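Local coordinates for protein carboxypeptidase 1 (Deinococcus radiodurans str. R1, PDB 5GIV) that probably releases amino acids one at a time from the C-terminus of peptides, with broad specificity, as a zinc-dependent M32 metallocarboxypeptidase, at residues A102-V105 / R106-S109; E44-A47 / R48-L52. One frame throughout, in Å; residues are numbered along the deposited sequence.

Contact 1 of 2, residues A102-V105 / R106-S109; sequences AEFV and REFS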
loop_
_atom_site.group_PDB
_atom_site.type_symbol
_atom_site.label_atom_id
_atom_site.label_comp_id
_atom_site.label_asym_id
_atom_site.label_seq_id
_atom_site.Cartn_x
_atom_site.Cartn_y
_atom_site.Cartn_z
ATOM N N ALA A 102 15.325 25.242 4.928
ATOM C CA ALA A 102 14.420 24.202 5.412
ATOM C C ALA A 102 13.182 24.800 6.072
ATOM O O ALA A 102 12.078 24.253 5.949
ATOM C CB ALA A 102 15.147 23.278 6.387
ATOM N N GLU A 103 13.340 25.919 6.781
ATOM C CA GLU A 103 12.179 26.589 7.356
ATOM C C GLU A 103 11.141 26.889 6.283
ATOM O O GLU A 103 9.950 26.599 6.444
ATOM C CB GLU A 103 12.609 27.880 8.052
ATOM C CG GLU A 103 12.349 27.886 9.539
ATOM C CD GLU A 103 10.978 27.332 9.891
ATOM O OE1 GLU A 103 10.883 26.117 10.196
ATOM O OE2 GLU A 103 9.993 28.107 9.849
ATOM N N PHE A 104 11.589 27.476 5.174
ATOM C CA PHE A 104 10.682 27.848 4.094
ATOM C C PHE A 104 10.052 26.619 3.449
ATOM O O PHE A 104 8.893 26.658 3.032
ATOM C CB PHE A 104 11.423 28.677 3.051
ATOM C CG PHE A 104 10.547 29.172 1.950
ATOM C CD1 PHE A 104 9.868 30.373 2.086
ATOM C CD2 PHE A 104 10.393 28.446 0.787
ATOM C CE1 PHE A 104 9.060 30.843 1.082
ATOM C CE2 PHE A 104 9.582 28.908 -0.219
ATOM C CZ PHE A 104 8.913 30.108 -0.073
ATOM N N VAL A 105 10.811 25.531 3.322
ATOM C CA VAL A 105 10.250 24.309 2.752
ATOM C C VAL A 105 9.044 23.860 3.563
ATOM O O VAL A 105 7.991 23.523 3.012
ATOM C CB VAL A 105 11.321 23.205 2.692
ATOM C CG1 VAL A 105 10.716 21.894 2.178
ATOM C CG2 VAL A 105 12.505 23.654 1.850
ATOM N N ARG A 106 9.178 23.873 4.893
ATOM C CA ARG A 106 8.098 23.422 5.767
ATOM C C ARG A 106 6.911 24.375 5.740
ATOM O O ARG A 106 5.757 23.932 5.716
ATOM C CB ARG A 106 8.624 23.247 7.193
ATOM C CG ARG A 106 9.489 21.998 7.384
ATOM C CD ARG A 106 9.840 21.789 8.849
ATOM N NE ARG A 106 10.686 22.872 9.340
ATOM C CZ ARG A 106 12.016 22.849 9.321
ATOM N NH1 ARG A 106 12.658 21.785 8.848
ATOM N NH2 ARG A 106 12.702 23.888 9.783
ATOM N N GLU A 107 7.166 25.683 5.754
ATOM C CA GLU A 107 6.064 26.639 5.729
ATOM C C GLU A 107 5.243 26.488 4.453
ATOM O O GLU A 107 4.011 26.410 4.497
ATOM C CB GLU A 107 6.597 28.069 5.875
ATOM C CG GLU A 107 5.493 29.117 5.937
ATOM C CD GLU A 107 5.989 30.537 5.707
ATOM O OE1 GLU A 107 7.169 30.712 5.331
ATOM O OE2 GLU A 107 5.192 31.483 5.914
ATOM N N PHE A 108 5.914 26.453 3.301
ATOM C CA PHE A 108 5.218 26.286 2.029
ATOM C C PHE A 108 4.468 24.955 1.989
ATOM O O PHE A 108 3.305 24.892 1.572
ATOM C CB PHE A 108 6.228 26.383 0.879
ATOM C CG PHE A 108 5.636 26.853 -0.424
ATOM C CD1 PHE A 108 4.271 26.851 -0.628
ATOM C CD2 PHE A 108 6.454 27.310 -1.441
ATOM C CE1 PHE A 108 3.736 27.289 -1.826
ATOM C CE2 PHE A 108 5.920 27.748 -2.642
ATOM C CZ PHE A 108 4.561 27.736 -2.830
ATOM N N SER A 109 5.125 23.879 2.426
ATOM C CA SER A 109 4.489 22.566 2.439
ATOM C C SER A 109 3.266 22.541 3.350
ATOM O O SER A 109 2.228 21.971 2.990
ATOM C CB SER A 109 5.504 21.511 2.878
ATOM O OG SER A 109 4.850 20.312 3.245
HETATM O O HOH W 1 8.800 24.508 11.021
#

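Contact 2 of 2, residues E44-A47 / R48-L52; sequences EDRA and RQQSL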
loop_
_atom_site.group_PDB
_atom_site.type_symbol
_atom_site.label_atom_id
_atom_site.label_comp_id
_atom_site.label_asym_id
_atom_site.label_seq_id
_atom_site.Cartn_x
_atom_site.Cartn_y
_atom_site.Cartn_z
ATOM N N GLU A 44 -5.428 12.076 9.035
ATOM C CA GLU A 44 -4.549 12.954 9.799
ATOM C C GLU A 44 -3.241 12.255 10.123
ATOM O O GLU A 44 -2.158 12.838 9.985
ATOM C CB GLU A 44 -5.235 13.402 11.088
ATOM C CG GLU A 44 -4.446 14.450 11.844
ATOM C CD GLU A 44 -5.094 14.850 13.159
ATOM O OE1 GLU A 44 -4.340 15.149 14.115
ATOM O OE2 GLU A 44 -6.346 14.847 13.240
ATOM N N ASP A 45 -3.326 11.004 10.571
ATOM C CA ASP A 45 -2.130 10.251 10.920
ATOM C C ASP A 45 -1.253 10.023 9.695
ATOM O O ASP A 45 -0.022 10.106 9.777
ATOM C CB ASP A 45 -2.545 8.933 11.574
ATOM C CG ASP A 45 -3.124 9.133 12.976
ATOM O OD1 ASP A 45 -3.040 10.265 13.510
ATOM O OD2 ASP A 45 -3.736 8.183 13.508
ATOM N N ARG A 46 -1.868 9.750 8.545
ATOM C CA ARG A 46 -1.071 9.539 7.350
ATOM C C ARG A 46 -0.308 10.806 6.981
ATOM O O ARG A 46 0.852 10.737 6.560
ATOM C CB ARG A 46 -1.962 9.073 6.196
ATOM C CG ARG A 46 -1.231 8.949 4.875
ATOM C CD ARG A 46 -0.046 7.970 4.939
ATOM N NE ARG A 46 -0.412 6.657 5.458
ATOM C CZ ARG A 46 -0.939 5.674 4.727
ATOM N NH1 ARG A 46 -1.163 5.850 3.428
ATOM N NH2 ARG A 46 -1.243 4.511 5.294
ATOM N N ALA A 47 -0.942 11.975 7.137
ATOM C CA ALA A 47 -0.275 13.234 6.807
ATOM C C ALA A 47 0.926 13.480 7.718
ATOM O O ALA A 47 1.975 13.969 7.274
ATOM C CB ALA A 47 -1.270 14.391 6.889
ATOM N N ARG A 48 0.802 13.129 8.993
ATOM C CA ARG A 48 1.940 13.291 9.885
ATOM C C ARG A 48 3.044 12.309 9.520
ATOM O O ARG A 48 4.233 12.653 9.578
ATOM C CB ARG A 48 1.490 13.118 11.341
ATOM C CG ARG A 48 2.516 13.512 12.399
ATOM C CD ARG A 48 1.938 13.292 13.792
ATOM N NE ARG A 48 1.538 11.900 13.963
ATOM C CZ ARG A 48 0.285 11.462 13.925
ATOM N NH1 ARG A 48 -0.714 12.312 13.753
ATOM N NH2 ARG A 48 0.030 10.171 14.062
ATOM N N GLN A 49 2.674 11.076 9.163
ATOM C CA GLN A 49 3.662 10.115 8.679
ATOM C C GLN A 49 4.395 10.654 7.456
ATOM O O GLN A 49 5.627 10.583 7.373
ATOM C CB GLN A 49 2.989 8.781 8.350
ATOM C CG GLN A 49 2.429 8.027 9.548
ATOM C CD GLN A 49 1.536 6.869 9.125
ATOM O OE1 GLN A 49 1.205 6.723 7.947
ATOM N NE2 GLN A 49 1.135 6.044 10.090
ATOM N N GLN A 50 3.651 11.216 6.500
ATOM C CA GLN A 50 4.286 11.747 5.298
ATOM C C GLN A 50 5.195 12.912 5.648
ATOM O O GLN A 50 6.301 13.036 5.106
ATOM C CB GLN A 50 3.228 12.172 4.275
ATOM C CG GLN A 50 2.451 11.000 3.687
ATOM C CD GLN A 50 1.293 11.431 2.827
ATOM O OE1 GLN A 50 0.259 11.880 3.329
ATOM N NE2 GLN A 50 1.453 11.295 1.517
ATOM N N SER A 51 4.749 13.760 6.575
ATOM C CA SER A 51 5.568 14.882 7.002
ATOM C C SER A 51 6.854 14.394 7.653
ATOM O O SER A 51 7.938 14.946 7.409
ATOM C CB SER A 51 4.760 15.751 7.966
ATOM O OG SER A 51 5.554 16.762 8.554
ATOM N N LEU A 52 6.756 13.344 8.473
ATOM C CA LEU A 52 7.946 12.774 9.096
ATOM C C LEU A 52 8.938 12.295 8.039
ATOM O O LEU A 52 10.138 12.579 8.119
ATOM C CB LEU A 52 7.544 11.636 10.040
ATOM C CG LEU A 52 8.659 10.837 10.714
ATOM C CD1 LEU A 52 9.463 11.721 11.657
ATOM C CD2 LEU A 52 8.102 9.618 11.445
#

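Contact 1 of 2, residues A102-V105 / R106-S109
Arg-106 leaves the backbone with CG anti to its own carbonyl carbon (chi1 -75°) and bends at chi3, which folds its guanidinium back over the preceding turn toward Glu-103. Glu-103 bends at chi2, and the two side chains cross at about a right angle. OE1 of Glu-103 lies at the guanidinium edge and takes NH2 of Arg-106 at 2.9 Å through the anti lone pair, an i to i+3 salt bridge along one face of a surface helix. A weak second bond comes from NE of Arg-106. One water closes a triangle, donating to OE1 and accepting from NE. O of Ala-102, which accepts the backbone N of Arg-106, sits over the centre of one guanidinium face, 3.7 Å above the plane.

On another side of the helix, the side chains of Phe-104 and Phe-108 run side by side, but their rings are set obliquely, planes at 75°. CE2 of Phe-104 meets CD2 of Phe-108 at 3.7 Å. Phe-104 is buried against helix 128-147 and stacks edge-to-face with Tyr-148, while Phe-108 touches Ser-142 and Pro-414. Ala-102 and Val-105 rest on His-58 of helix 43-62, so the start of helix 102-122 packs against two helices.

Contact 2 of 2, residues E44-A47 / R48-L52
This is a local i to i+3 and i to i+4 contact near the start of helix 43-62, where the helix meets helix 8-36 and the second subunit. Two polar pairs carry it, Asp-45 with Arg-48 and Arg-46 with Gln-49.

Asp-45 and Arg-48 run side by side. OD1 of Asp-45 faces the end of the guanidinium and meets NH1 of Arg-48 at 3.1 Å in a salt bridge. A weak bond from NH2 of Arg-48 reaches the same oxygen. The oxygen lies close to the guanidinium plane, but NH1 approaches it on the anti side, 29° out of the carboxylate plane. The two planes are 71° apart, so this is not a flat, two-oxygen pairing.

Arg-46 bends at both chi2 and chi3, which curls the chain back so that NE faces Gln-49. NE of Arg-46 donates to OE1 of Gln-49 at 3.0 Å. It comes in nearly in line with the C=O of Gln-49, but the bond is bent at the hydrogen (141°). Guanidinium and amide are close to coplanar. The other end of the Gln-49 amide donates to O of Leu-241 of the second subunit. Gln-50 lays its CG against O of Arg-46 at 3.3 Å and also packs on Leu-30.

Arg-48 bridges two carboxylates, Asp-45 and, through NE, Asp-22 of the second subunit, which probably spreads its charge between them. Arg-46 pairs with Asp-33 of helix 8-36 while its NE is used by a neutral amide. The Gln-49 amide has a partner at each end, which fixes its orientation and ties this helix to the dimer interface.

In the fold
Contact 2 comes first along the chain, on helix 43-62, and contact 1 follows on helix 102-122. Their centres lie about 15 Å apart and their nearest atoms about 6 Å apart, so they do not touch. The two helices are nevertheless joined: His-58, farther along the helix of contact 2, is touched by Ala-102 and Val-105 of contact 1. Each contact centre is about 25 Å from the centre of the chain, on the same side of it. The second subunit reaches contact 2 but not contact 1, which is a surface contact. Both lie away from the zinc site of His-266, His-270 and Glu-296.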